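Local coordinates for NS6 protease (Murine norovirus 1, PDB 4ASH), which is a trypsin-like cysteine protease that, as in other noroviruses, probably cleaves the viral polyprotein into its mature non-structural proteins, at residues 20-23 / 27-30; 83-88 / 154-159; 101-106 / 143-148; 107-112 / 118-123; 160-163 / 168-171. The protein carries 1 engineered substitution. One frame throughout, in Å; residues are numbered along the deposited sequence. Where two conformers were deposited one is given.

Contact 1 of 5, residues 20-23 / 27-30; sequences FWVS and FITA
F27 sends its CG anti to the backbone N (chi1 -176°), whereas W21 sets its own CG beside the backbone N and anti to the carbonyl carbon (chi1 -68°); together these choices lay the phenyl group against the indole. The two residues belong to the antiparallel beta hairpin of strands 17-21 and 26-30, in the first of the two sheets of this trypsin-like fold. They are directly opposed as a non-hydrogen-bonded pair, their side chains on the same face of the sheet. CB of F27 sits over the six-membered indole ring, 3.9 Å from its centroid, as a CH-pi contact, and CD1 of F27 comes within 3.5 Å of W21 CE2. The rings meet edge-to-face, the phenyl edge directed at the indole face, although the planes stand at 54° and not at a right angle. Broad aromatic groups suit this buried place, where F42 joins both rings and F14 packs on F27. The next pair, F20 and I28, is hydrogen-bonded: F20 N to I28 O and I28 N to F20 O both measure 2.9 Å. Their side chains occupy the other face, which strand 152-162 covers through V155 and V158. The phenyl of F20 leads away from I28, so its CB does the touching, 4.0 Å from I28 CG1. Beyond the strand end, beta-branched V22 turns inward and places CG2 3.8 Å from I28 CG2.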
loop_
_atom_site.group_PDB
_atom_site.type_symbol
_atom_site.label_atom_id
_atom_site.label_comp_id
_atom_site.label_asym_id
_atom_site.label_seq_id
_atom_site.Cartn_x
_atom_site.Cartn_y
_atom_site.Cartn_z
ATOM N N PHE A 20 0.733 2.671 -6.210
ATOM C CA PHE A 20 -0.427 2.013 -6.802
ATOM C C PHE A 20 -1.481 3.032 -7.177
ATOM O O PHE A 20 -1.862 3.877 -6.348
ATOM C CB PHE A 20 -1.028 1.034 -5.791
ATOM C CG PHE A 20 -2.192 0.233 -6.319
ATOM C CD1 PHE A 20 -1.994 -0.769 -7.256
ATOM C CD2 PHE A 20 -3.489 0.477 -5.871
ATOM C CE1 PHE A 20 -3.048 -1.521 -7.729
ATOM C CE2 PHE A 20 -4.549 -0.271 -6.346
ATOM C CZ PHE A 20 -4.340 -1.266 -7.267
ATOM N N TRP A 21 -1.956 2.961 -8.420
ATOM C CA TRP A 21 -3.089 3.784 -8.843
ATOM C C TRP A 21 -4.409 3.208 -8.381
ATOM O O TRP A 21 -4.882 2.207 -8.916
ATOM C CB TRP A 21 -3.107 3.932 -10.373
ATOM C CG TRP A 21 -1.970 4.735 -10.877
ATOM C CD1 TRP A 21 -0.800 4.258 -11.403
ATOM C CD2 TRP A 21 -1.853 6.162 -10.866
ATOM N NE1 TRP A 21 0.028 5.306 -11.737
ATOM C CE2 TRP A 21 -0.591 6.486 -11.411
ATOM C CE3 TRP A 21 -2.689 7.199 -10.437
ATOM C CZ2 TRP A 21 -0.147 7.803 -11.548
ATOM C CZ3 TRP A 21 -2.247 8.508 -10.573
ATOM C CH2 TRP A 21 -0.990 8.800 -11.116
ATOM N N VAL A 22 -5.000 3.842 -7.370
ATOM C CA VAL A 22 -6.325 3.452 -6.898
ATOM C C VAL A 22 -7.369 3.845 -7.945
ATOM O O VAL A 22 -8.381 3.163 -8.122
ATOM C CB VAL A 22 -6.647 4.132 -5.562
ATOM C CG1 VAL A 22 -8.056 3.744 -5.070
ATOM C CG2 VAL A 22 -5.616 3.726 -4.528
ATOM N N SER A 23 -7.110 4.946 -8.639
ATOM C CA SER A 23 -7.976 5.403 -9.718
ATOM C C SER A 23 -7.112 6.187 -10.664
ATOM O O SER A 23 -5.918 6.314 -10.444
ATOM C CB SER A 23 -9.063 6.332 -9.185
ATOM O OG SER A 23 -8.502 7.568 -8.754
ATOM N N PHE A 27 -3.116 8.105 -6.391
ATOM C CA PHE A 27 -1.913 7.273 -6.345
ATOM C C PHE A 27 -1.462 7.173 -4.898
ATOM O O PHE A 27 -1.279 8.199 -4.226
ATOM C CB PHE A 27 -0.827 7.914 -7.214
ATOM C CG PHE A 27 0.436 7.098 -7.323
ATOM C CD1 PHE A 27 0.494 5.997 -8.165
ATOM C CD2 PHE A 27 1.562 7.449 -6.600
ATOM C CE1 PHE A 27 1.655 5.254 -8.281
ATOM C CE2 PHE A 27 2.735 6.701 -6.711
ATOM C CZ PHE A 27 2.775 5.608 -7.553
ATOM N N ILE A 28 -1.307 5.944 -4.406
ATOM C CA ILE A 28 -0.899 5.729 -3.023
ATOM C C ILE A 28 0.475 5.054 -2.953
ATOM O O ILE A 28 0.852 4.293 -3.849
ATOM C CB ILE A 28 -1.940 4.911 -2.219
ATOM C CG1 ILE A 28 -2.076 3.470 -2.752
ATOM C CG2 ILE A 28 -3.275 5.660 -2.190
ATOM C CD1 ILE A 28 -3.048 2.596 -1.901
ATOM N N THR A 29 1.217 5.340 -1.886
ATOM C CA THR A 29 2.560 4.781 -1.730
ATOM C C THR A 29 2.945 4.813 -0.248
ATOM O O THR A 29 2.192 5.298 0.595
ATOM C CB THR A 29 3.602 5.568 -2.581
ATOM O OG1 THR A 29 4.883 4.910 -2.536
ATOM C CG2 THR A 29 3.762 6.981 -2.064
ATOM N N ALA A 30 4.129 4.299 0.057
ATOM C CA ALA A 30 4.702 4.396 1.385
ATOM C C ALA A 30 5.428 5.731 1.497
ATOM O O ALA A 30 6.268 6.058 0.665
ATOM C CB ALA A 30 5.674 3.245 1.615
#

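Contact 2 of 5, residues 83-88 / 154-159; sequences VVASVL and VVIGVH
A85 and I156 meet in the interior of the second beta-barrel domain of the chymotrypsin-like fold, where strands 84-90 and 152-162 face each other without sharing a backbone hydrogen bond. The fuller packing lies on the inward sides: the methyl CB of A85 is 4.4 Å from I156 CD1, a small residue receiving the end of a long one, and Y147 and M103 also pack on I156. V87 also points across, but only just reaches H159. By contrast, V84 and S86 alternate to the outer side of their strand, V84 exposed to solvent and S86 partly so. The opposing strand breaks its own alternation. I156 has a psi of only -11°, and after G157, which has no side chain, V158 points away while H159 points inward again. Apolar contacts at this range make a light junction, with little surface buried between the segments. The imidazole is held from outside the pair by a hydrogen bond between H159 ND1 and Y145 OH, and H159 CB lies 4.5 Å from V87 CG1.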
loop_
_atom_site.group_PDB
_atom_site.type_symbol
_atom_site.label_atom_id
_atom_site.label_comp_id
_atom_site.label_asym_id
_atom_site.label_seq_id
_atom_site.Cartn_x
_atom_site.Cartn_y
_atom_site.Cartn_z
ATOM N N VAL A 83 -8.909 -11.980 6.993
ATOM C CA VAL A 83 -8.968 -11.898 5.540
ATOM C C VAL A 83 -7.639 -12.354 4.944
ATOM O O VAL A 83 -6.573 -11.946 5.410
ATOM C CB VAL A 83 -9.280 -10.459 5.082
ATOM C CG1 VAL A 83 -9.000 -10.283 3.587
ATOM C CG2 VAL A 83 -10.723 -10.089 5.428
ATOM N N VAL A 84 -7.701 -13.227 3.937
ATOM C CA VAL A 84 -6.513 -13.609 3.184
ATOM C C VAL A 84 -6.364 -12.647 2.018
ATOM O O VAL A 84 -7.131 -12.690 1.052
ATOM C CB VAL A 84 -6.583 -15.055 2.656
ATOM C CG1 VAL A 84 -5.463 -15.298 1.633
ATOM C CG2 VAL A 84 -6.501 -16.060 3.810
ATOM N N ALA A 85 -5.391 -11.753 2.133
ATOM C CA ALA A 85 -5.171 -10.734 1.132
ATOM C C ALA A 85 -4.001 -11.138 0.254
ATOM O O ALA A 85 -3.386 -12.181 0.456
ATOM C CB ALA A 85 -4.898 -9.387 1.795
ATOM N N SER A 86 -3.693 -10.291 -0.721
ATOM C CA SER A 86 -2.577 -10.541 -1.617
ATOM C C SER A 86 -1.717 -9.290 -1.718
ATOM O O SER A 86 -2.235 -8.204 -1.986
ATOM C CB SER A 86 -3.112 -10.928 -2.997
ATOM O OG SER A 86 -2.062 -11.109 -3.923
ATOM N N VAL A 87 -0.410 -9.433 -1.499
ATOM C CA VAL A 87 0.507 -8.328 -1.719
ATOM C C VAL A 87 0.959 -8.421 -3.169
ATOM O O VAL A 87 1.559 -9.422 -3.570
ATOM C CB VAL A 87 1.751 -8.377 -0.820
ATOM C CG1 VAL A 87 2.497 -7.066 -0.924
ATOM C CG2 VAL A 87 1.359 -8.625 0.636
ATOM N N LEU A 88 0.652 -7.395 -3.953
ATOM C CA LEU A 88 1.037 -7.375 -5.362
ATOM C C LEU A 88 2.447 -6.823 -5.478
ATOM O O LEU A 88 2.652 -5.640 -5.737
ATOM C CB LEU A 88 0.067 -6.514 -6.162
ATOM C CG LEU A 88 -1.424 -6.829 -6.022
ATOM C CD1 LEU A 88 -2.244 -5.956 -6.992
ATOM C CD2 LEU A 88 -1.706 -8.299 -6.256
ATOM N N VAL A 154 -10.515 -4.913 -3.787
ATOM C CA VAL A 154 -10.367 -3.653 -3.073
ATOM C C VAL A 154 -8.945 -3.570 -2.544
ATOM O O VAL A 154 -8.294 -4.594 -2.351
ATOM C CB VAL A 154 -11.383 -3.510 -1.919
ATOM C CG1 VAL A 154 -12.781 -3.826 -2.413
ATOM C CG2 VAL A 154 -11.023 -4.415 -0.791
ATOM N N VAL A 155 -8.436 -2.356 -2.382
ATOM C CA VAL A 155 -7.079 -2.190 -1.870
ATOM C C VAL A 155 -7.169 -1.720 -0.421
ATOM O O VAL A 155 -8.032 -0.909 -0.070
ATOM C CB VAL A 155 -6.197 -1.285 -2.783
ATOM C CG1 VAL A 155 -6.835 0.066 -3.048
ATOM C CG2 VAL A 155 -4.803 -1.120 -2.211
ATOM N N ILE A 156 -6.311 -2.273 0.431
ATOM C CA ILE A 156 -6.426 -2.005 1.865
ATOM C C ILE A 156 -5.252 -1.270 2.492
ATOM O O ILE A 156 -5.329 -0.823 3.646
ATOM C CB ILE A 156 -6.702 -3.289 2.659
ATOM C CG1 ILE A 156 -5.506 -4.241 2.583
ATOM C CG2 ILE A 156 -7.982 -3.943 2.167
ATOM C CD1 ILE A 156 -5.623 -5.425 3.546
ATOM N N GLY A 157 -4.163 -1.138 1.749
ATOM C CA GLY A 157 -2.980 -0.504 2.291
ATOM C C GLY A 157 -1.781 -0.752 1.399
ATOM O O GLY A 157 -1.908 -1.366 0.337
ATOM N N VAL A 158 -0.618 -0.278 1.837
ATOM C CA VAL A 158 0.612 -0.478 1.087
ATOM C C VAL A 158 1.696 -1.122 1.948
ATOM O O VAL A 158 1.778 -0.892 3.157
ATOM C CB VAL A 158 1.144 0.844 0.480
ATOM C CG1 VAL A 158 0.142 1.428 -0.533
ATOM C CG2 VAL A 158 1.468 1.868 1.541
ATOM N N HIS A 159 2.555 -1.913 1.309
ATOM C CA HIS A 159 3.608 -2.590 2.055
ATOM C C HIS A 159 4.611 -1.592 2.626
ATOM O O HIS A 159 5.077 -0.692 1.922
ATOM C CB HIS A 159 4.353 -3.541 1.134
ATOM C CG HIS A 159 5.372 -4.360 1.867
ATOM N ND1 HIS A 159 5.012 -5.214 2.868
ATOM C CD2 HIS A 159 6.725 -4.392 1.782
ATOM C CE1 HIS A 159 6.104 -5.799 3.356
ATOM N NE2 HIS A 159 7.150 -5.301 2.731
#

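Contact 3 of 5, residues 101-106 / 143-148; sequences VRMGSQ and CPYVYK
M103 and V101 both bear on one side of the Y145 ring, at its CD2 and CE2 atoms. The sulfur takes the edge: M103 SD is 3.8 Å from Y145 CD2 and lies near the ring plane, 5.0 Å from the ring centroid, a Met-aromatic contact. Bends at chi2 and chi3 (-53° and -62°) curl the flexible methionine chain, so that its CE also comes to 4.0 Å from Y145 CD2. V101 meets the ring obliquely, its CG1 4.1 Å from Y145 CD2. A flexible thioether and a valine methyl can follow the outline of a flat ring without needing polar partners, which suits a buried site. C143 O, from the same segment as Y145, also lies in the ring plane at its edge. Further out, the hydroxyl is used in a hydrogen bond between Y145 OH and H159 ND1 that ties the far end of the side chain to strand 152-162. V87, V169 and A171 press on the ring as well, while A85 backs V101 and M103. Strands 96-111 and 144-149 are not neighbours in the sheet: strand 84-90 runs between them, antiparallel to both, so the three residues meet inside the second barrel.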
loop_
_atom_site.group_PDB
_atom_site.type_symbol
_atom_site.label_atom_id
_atom_site.label_comp_id
_atom_site.label_asym_id
_atom_site.label_seq_id
_atom_site.Cartn_x
_atom_site.Cartn_y
_atom_site.Cartn_z
ATOM N N VAL A 101 -1.296 -13.401 2.155
ATOM C CA VAL A 101 -1.041 -12.918 3.504
ATOM C C VAL A 101 -2.323 -12.941 4.324
ATOM O O VAL A 101 -3.360 -12.450 3.879
ATOM C CB VAL A 101 -0.452 -11.482 3.485
ATOM C CG1 VAL A 101 -1.387 -10.507 2.780
ATOM C CG2 VAL A 101 -0.155 -10.999 4.896
ATOM N N ARG A 102 -2.254 -13.531 5.516
ATOM C CA ARG A 102 -3.386 -13.461 6.433
ATOM C C ARG A 102 -3.296 -12.160 7.215
ATOM O O ARG A 102 -2.321 -11.927 7.931
ATOM C CB ARG A 102 -3.402 -14.643 7.392
ATOM C CG ARG A 102 -4.612 -14.586 8.320
ATOM C CD ARG A 102 -4.416 -15.436 9.556
ATOM N NE ARG A 102 -5.629 -15.480 10.372
ATOM C CZ ARG A 102 -5.955 -14.590 11.306
ATOM N NH1 ARG A 102 -5.168 -13.552 11.570
ATOM N NH2 ARG A 102 -7.086 -14.744 11.986
ATOM N N MET A 103 -4.293 -11.296 7.048
ATOM C CA MET A 103 -4.275 -9.995 7.704
ATOM C C MET A 103 -4.586 -10.164 9.180
ATOM O O MET A 103 -5.509 -10.888 9.535
ATOM C CB MET A 103 -5.252 -9.034 7.022
ATOM C CG MET A 103 -4.910 -8.797 5.539
ATOM S SD MET A 103 -3.180 -8.272 5.271
ATOM C CE MET A 103 -3.172 -6.735 6.193
ATOM N N GLY A 104 -3.787 -9.515 10.023
ATOM C CA GLY A 104 -3.955 -9.577 11.464
ATOM C C GLY A 104 -4.583 -8.314 12.018
ATOM O O GLY A 104 -5.480 -7.736 11.419
ATOM N N SER A 105 -4.122 -7.880 13.184
ATOM C CA SER A 105 -4.761 -6.743 13.832
ATOM C C SER A 105 -4.229 -5.417 13.339
ATOM O O SER A 105 -3.066 -5.313 12.918
ATOM C CB SER A 105 -4.577 -6.810 15.360
ATOM O OG SER A 105 -4.696 -8.134 15.845
ATOM N N GLN A 106 -5.079 -4.400 13.404
ATOM C CA GLN A 106 -4.652 -3.031 13.175
ATOM C C GLN A 106 -4.083 -2.459 14.465
ATOM O O GLN A 106 -4.575 -2.755 15.553
ATOM C CB GLN A 106 -5.821 -2.180 12.662
ATOM C CG GLN A 106 -6.379 -2.668 11.333
ATOM C CD GLN A 106 -7.525 -1.816 10.818
ATOM O OE1 GLN A 106 -7.613 -0.626 11.113
ATOM N NE2 GLN A 106 -8.416 -2.430 10.052
ATOM N N CYS A 143 4.132 -1.409 -2.546
ATOM C CA CYS A 143 3.261 -2.337 -3.262
ATOM C C CYS A 143 1.941 -2.529 -2.506
ATOM O O CYS A 143 1.913 -2.556 -1.260
ATOM C CB CYS A 143 3.959 -3.671 -3.519
ATOM S SG CYS A 143 5.315 -3.540 -4.737
ATOM N N PRO A 144 0.830 -2.626 -3.241
ATOM C CA PRO A 144 -0.481 -2.674 -2.579
ATOM C C PRO A 144 -0.856 -4.033 -1.984
ATOM O O PRO A 144 -0.455 -5.082 -2.476
ATOM C CB PRO A 144 -1.438 -2.334 -3.728
ATOM C CG PRO A 144 -0.763 -2.989 -4.918
ATOM C CD PRO A 144 0.708 -2.681 -4.711
ATOM N N TYR A 145 -1.672 -3.988 -0.933
ATOM C CA TYR A 145 -2.330 -5.167 -0.404
ATOM C C TYR A 145 -3.762 -5.118 -0.886
ATOM O O TYR A 145 -4.439 -4.111 -0.673
ATOM C CB TYR A 145 -2.358 -5.108 1.122
ATOM C CG TYR A 145 -1.058 -5.461 1.814
ATOM C CD1 TYR A 145 0.132 -4.817 1.486
ATOM C CD2 TYR A 145 -1.028 -6.428 2.808
ATOM C CE1 TYR A 145 1.326 -5.132 2.127
ATOM C CE2 TYR A 145 0.160 -6.756 3.459
ATOM C CZ TYR A 145 1.331 -6.103 3.116
ATOM O OH TYR A 145 2.517 -6.420 3.755
ATOM N N VAL A 146 -4.228 -6.185 -1.524
ATOM C CA VAL A 146 -5.581 -6.208 -2.070
ATOM C C VAL A 146 -6.302 -7.486 -1.656
ATOM O O VAL A 146 -5.679 -8.464 -1.267
ATOM C CB VAL A 146 -5.582 -6.105 -3.622
ATOM C CG1 VAL A 146 -4.891 -4.825 -4.080
ATOM C CG2 VAL A 146 -4.909 -7.323 -4.252
ATOM N N TYR A 147 -7.624 -7.479 -1.728
ATOM C CA TYR A 147 -8.365 -8.723 -1.556
ATOM C C TYR A 147 -9.679 -8.656 -2.310
ATOM O O TYR A 147 -10.134 -7.572 -2.681
ATOM C CB TYR A 147 -8.587 -9.072 -0.077
ATOM C CG TYR A 147 -9.671 -8.286 0.628
ATOM C CD1 TYR A 147 -9.474 -6.962 0.997
ATOM C CD2 TYR A 147 -10.891 -8.878 0.937
ATOM C CE1 TYR A 147 -10.463 -6.247 1.659
ATOM C CE2 TYR A 147 -11.886 -8.170 1.598
ATOM C CZ TYR A 147 -11.666 -6.853 1.949
ATOM O OH TYR A 147 -12.654 -6.146 2.608
ATOM N N LYS A 148 -10.263 -9.818 -2.575
ATOM C CA LYS A 148 -11.560 -9.852 -3.230
ATOM C C LYS A 148 -12.653 -9.796 -2.174
ATOM O O LYS A 148 -12.857 -10.750 -1.419
ATOM C CB LYS A 148 -11.708 -11.099 -4.104
ATOM C CG LYS A 148 -12.962 -11.078 -4.969
ATOM C CD LYS A 148 -13.146 -12.378 -5.729
ATOM C CE LYS A 148 -12.008 -12.614 -6.706
ATOM N NZ LYS A 148 -12.190 -13.875 -7.482
#

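Contact 4 of 5, residues 107-112 / 118-123; sequences AAIKIG and GQTGML
A107 and G118 are joined by a pair of backbone hydrogen bonds, A107 N to G118 O at 3.0 Å and G118 N to A107 O at 3.1 Å, the mark of an antiparallel hydrogen-bonded pair. The two acceptors, A107 O and G118 O, are also close, at 3.2 Å, but do not bond. From this pair 107-111 continues toward the hairpin turn and 118-123 runs away from it; the axes of these segments stand 78° apart, where a straight antiparallel hairpin would give about 180°, so the hairpin is strongly bent and twisted here. Apolar contact comes from I109, whose CG1 is anti to the carbonyl carbon (chi1 -64°) and carries CD1 back toward the other strand. There CD1 lies 4.0 Å from T120 CG2 and rests against the G118 backbone, 4.4 Å from G118 C. Polar groups complete the account. T120 turns its methyl to I109 while its OG1 makes a weak hydrogen bond with S105 O, and Q119, turned the other way, bonds through OE1 to C79 N and through NE2 to G104 O. Strand 114-123 has strand 96-111 on one flank and strand 168-172 on the other, and I170 of the latter packs on both I109 and T120.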
loop_
_atom_site.group_PDB
_atom_site.type_symbol
_atom_site.label_atom_id
_atom_site.label_comp_id
_atom_site.label_asym_id
_atom_site.label_seq_id
_atom_site.Cartn_x
_atom_site.Cartn_y
_atom_site.Cartn_z
ATOM N N ALA A 107 -3.036 -1.649 14.343
ATOM C CA ALA A 107 -2.403 -1.023 15.495
ATOM C C ALA A 107 -1.445 0.065 15.036
ATOM O O ALA A 107 -1.154 0.186 13.838
ATOM C CB ALA A 107 -1.667 -2.066 16.342
ATOM N N ALA A 108 -0.998 0.881 15.985
ATOM C CA ALA A 108 0.049 1.861 15.746
ATOM C C ALA A 108 1.355 1.170 16.085
ATOM O O ALA A 108 1.609 0.809 17.245
ATOM C CB ALA A 108 -0.149 3.086 16.612
ATOM N N ILE A 109 2.167 0.958 15.062
ATOM C CA ILE A 109 3.333 0.090 15.164
ATOM C C ILE A 109 4.595 0.929 15.067
ATOM O O ILE A 109 4.731 1.757 14.178
ATOM C CB ILE A 109 3.308 -0.942 14.023
ATOM C CG1 ILE A 109 2.084 -1.848 14.178
ATOM C CG2 ILE A 109 4.597 -1.759 13.991
ATOM C CD1 ILE A 109 1.482 -2.290 12.862
ATOM N N LYS A 110 5.524 0.721 15.986
ATOM C CA LYS A 110 6.778 1.457 15.961
ATOM C C LYS A 110 7.812 0.727 15.111
ATOM O O LYS A 110 8.181 -0.406 15.407
ATOM C CB LYS A 110 7.310 1.634 17.386
ATOM C CG LYS A 110 8.775 2.035 17.448
ATOM C CD LYS A 110 8.973 3.527 17.226
ATOM C CE LYS A 110 8.812 4.292 18.531
ATOM N NZ LYS A 110 9.584 5.567 18.537
ATOM N N ILE A 111 8.251 1.377 14.037
ATOM C CA ILE A 111 9.285 0.845 13.160
ATOM C C ILE A 111 10.444 1.835 13.158
ATOM O O ILE A 111 10.313 2.946 12.634
ATOM C CB ILE A 111 8.764 0.735 11.724
ATOM C CG1 ILE A 111 7.449 -0.041 11.673
ATOM C CG2 ILE A 111 9.821 0.109 10.810
ATOM C CD1 ILE A 111 7.578 -1.480 12.035
ATOM N N GLY A 112 11.573 1.443 13.740
ATOM C CA GLY A 112 12.667 2.380 13.909
ATOM C C GLY A 112 12.204 3.594 14.694
ATOM O O GLY A 112 11.670 3.462 15.791
ATOM N N GLY A 118 -1.190 0.978 10.846
ATOM C CA GLY A 118 -1.291 -0.036 9.818
ATOM C C GLY A 118 -1.906 -1.323 10.302
ATOM O O GLY A 118 -2.554 -1.365 11.349
ATOM N N GLN A 119 -1.700 -2.378 9.527
ATOM C CA GLN A 119 -2.254 -3.671 9.856
ATOM C C GLN A 119 -1.157 -4.700 9.732
ATOM O O GLN A 119 -0.407 -4.708 8.753
ATOM C CB GLN A 119 -3.422 -4.019 8.932
ATOM C CG GLN A 119 -4.272 -5.172 9.456
ATOM C CD GLN A 119 -5.628 -5.266 8.787
ATOM O OE1 GLN A 119 -5.991 -4.426 7.957
ATOM N NE2 GLN A 119 -6.395 -6.288 9.154
ATOM N N THR A 120 -1.048 -5.568 10.729
ATOM C CA THR A 120 -0.060 -6.634 10.652
ATOM C C THR A 120 -0.563 -7.707 9.699
ATOM O O THR A 120 -1.751 -7.762 9.377
ATOM C CB THR A 120 0.181 -7.284 12.032
ATOM O OG1 THR A 120 -1.034 -7.886 12.477
ATOM C CG2 THR A 120 0.626 -6.240 13.038
ATOM N N GLY A 121 0.350 -8.548 9.235
ATOM C CA GLY A 121 -0.008 -9.642 8.359
ATOM C C GLY A 121 0.968 -10.790 8.507
ATOM O O GLY A 121 2.120 -10.596 8.903
ATOM N N MET A 122 0.495 -11.988 8.196
ATOM C CA MET A 122 1.347 -13.174 8.238
ATOM C C MET A 122 1.451 -13.770 6.844
ATOM O O MET A 122 0.459 -14.233 6.287
ATOM C CB MET A 122 0.759 -14.200 9.220
ATOM C CG MET A 122 1.522 -15.511 9.314
ATOM S SD MET A 122 0.673 -16.756 10.328
ATOM C CE MET A 122 -0.805 -17.052 9.357
ATOM N N LEU A 123 2.650 -13.736 6.269
ATOM C CA LEU A 123 2.865 -14.337 4.956
ATOM C C LEU A 123 2.616 -15.841 5.064
ATOM O O LEU A 123 3.068 -16.475 6.010
ATOM C CB LEU A 123 4.278 -14.045 4.460
ATOM C CG LEU A 123 4.621 -12.595 4.095
ATOM C CD1 LEU A 123 6.080 -12.495 3.645
ATOM C CD2 LEU A 123 3.708 -12.063 2.997
#

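Contact 5 of 5, residues 160-163 / 168-171; sequences VAAT and TVIA
V160 and I170 cross obliquely, their CG2 methyls 3.9 Å apart. CG2 of V160 stands between its own backbone N and carbonyl carbon, and from there it also leans over the backbone of strand 168-172, 3.4 Å from I170 O. The end of I170 turns toward I109 and T120, while A161 CB lies 4.3 Å from I170 CG1. On the other face A162 and V169 point the same way, A162 CB lying 4.1 Å from V169 CG1; V169 is the buried partner, packed among Y145, L123 and V101. Strands 152-162 and 168-172 form an antiparallel beta hairpin here, and it carries a classic beta bulge: V160 and A161 both face I170. The single carbonyl I170 O therefore accepts two donors, V160 N at 3.0 Å and, weakly, A161 N at 3.5 Å. A161 O answers by taking I170 N at 2.9 Å, with the donor 36° out of the carbonyl plane. At A162 and V169, a non-hydrogen-bonded pair, CA-H...O contacts run instead from A162 CA to T168 O and from V169 CA to A161 O. Toward the exposed end the two threonines turn methyl and CB to each other, T163 CG2 to T168 CB at 4.0 Å, while T163 N donates to T168 O. The hydroxyl T163 OG1 bonds to S165 O in the turn.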
loop_
_atom_site.group_PDB
_atom_site.type_symbol
_atom_site.label_atom_id
_atom_site.label_comp_id
_atom_site.label_asym_id
_atom_site.label_seq_id
_atom_site.Cartn_x
_atom_site.Cartn_y
_atom_site.Cartn_z
ATOM N N VAL A 160 4.978 -1.747 3.897
ATOM C CA VAL A 160 6.020 -0.865 4.427
ATOM C C VAL A 160 7.180 -1.553 5.153
ATOM O O VAL A 160 8.298 -1.050 5.127
ATOM C CB VAL A 160 5.449 0.255 5.315
ATOM C CG1 VAL A 160 4.455 1.080 4.509
ATOM C CG2 VAL A 160 4.794 -0.336 6.586
ATOM N N ALA A 161 6.907 -2.673 5.809
ATOM C CA ALA A 161 7.931 -3.313 6.657
ATOM C C ALA A 161 7.773 -4.814 6.797
ATOM O O ALA A 161 6.710 -5.378 6.524
ATOM C CB ALA A 161 7.958 -2.659 8.036
ATOM N N ALA A 162 8.860 -5.469 7.209
ATOM C CA ALA A 162 8.850 -6.904 7.450
ATOM C C ALA A 162 9.942 -7.258 8.450
ATOM O O ALA A 162 10.837 -6.455 8.720
ATOM C CB ALA A 162 9.060 -7.666 6.142
ATOM N N THR A 163 9.856 -8.461 9.003
ATOM C CA THR A 163 10.966 -9.016 9.762
ATOM C C THR A 163 11.948 -9.645 8.781
ATOM O O THR A 163 11.548 -10.091 7.711
ATOM C CB THR A 163 10.459 -10.045 10.790
ATOM O OG1 THR A 163 9.705 -11.068 10.127
ATOM C CG2 THR A 163 9.554 -9.365 11.786
ATOM N N THR A 168 6.219 -12.130 9.227
ATOM C CA THR A 168 5.448 -10.944 9.612
ATOM C C THR A 168 5.707 -9.781 8.661
ATOM O O THR A 168 6.851 -9.443 8.379
ATOM C CB THR A 168 5.788 -10.488 11.035
ATOM O OG1 THR A 168 5.524 -11.555 11.955
ATOM C CG2 THR A 168 4.964 -9.259 11.423
ATOM N N VAL A 169 4.628 -9.183 8.163
ATOM C CA VAL A 169 4.704 -7.990 7.326
ATOM C C VAL A 169 3.763 -6.928 7.910
ATOM O O VAL A 169 2.888 -7.242 8.717
ATOM C CB VAL A 169 4.314 -8.287 5.867
ATOM C CG1 VAL A 169 5.383 -9.159 5.200
ATOM C CG2 VAL A 169 2.959 -8.976 5.808
ATOM N N ILE A 170 3.971 -5.673 7.517
ATOM C CA ILE A 170 3.111 -4.567 7.937
ATOM C C ILE A 170 2.664 -3.794 6.711
ATOM O O ILE A 170 3.495 -3.406 5.885
ATOM C CB ILE A 170 3.858 -3.560 8.855
ATOM C CG1 ILE A 170 4.543 -4.280 10.025
ATOM C CG2 ILE A 170 2.904 -2.434 9.326
ATOM C CD1 ILE A 170 3.587 -5.011 10.981
ATOM N N ALA A 171 1.360 -3.570 6.604
ATOM C CA ALA A 171 0.817 -2.672 5.602
ATOM C C ALA A 171 0.430 -1.382 6.303
ATOM O O ALA A 171 -0.242 -1.410 7.337
ATOM C CB ALA A 171 -0.393 -3.297 4.939
#

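In the fold
Contact 1 belongs to the first sheet, the other four to the second, and V158 bridges them by packing on I28. Contacts 2 and 3 are buried and their centres lie about 4 Å apart; both join strands that are not sheet neighbours, so they rely on apolar and sulfur-aromatic touches, with Y145 and H159 linking them. Contacts 1, 4 and 5 are hairpins held by backbone hydrogen bonds, but only contact 1 is wholly buried and richly aromatic. Contacts 4 and 5, partly exposed, use small or beta-branched residues and are joined by backbone hydrogen bonds between strands 114-123 and 168-172, Q119 N with A171 O and G121 N with V169 O. Strand 96-111 serves contacts 3 and 4, strand 152-162 contacts 2 and 5.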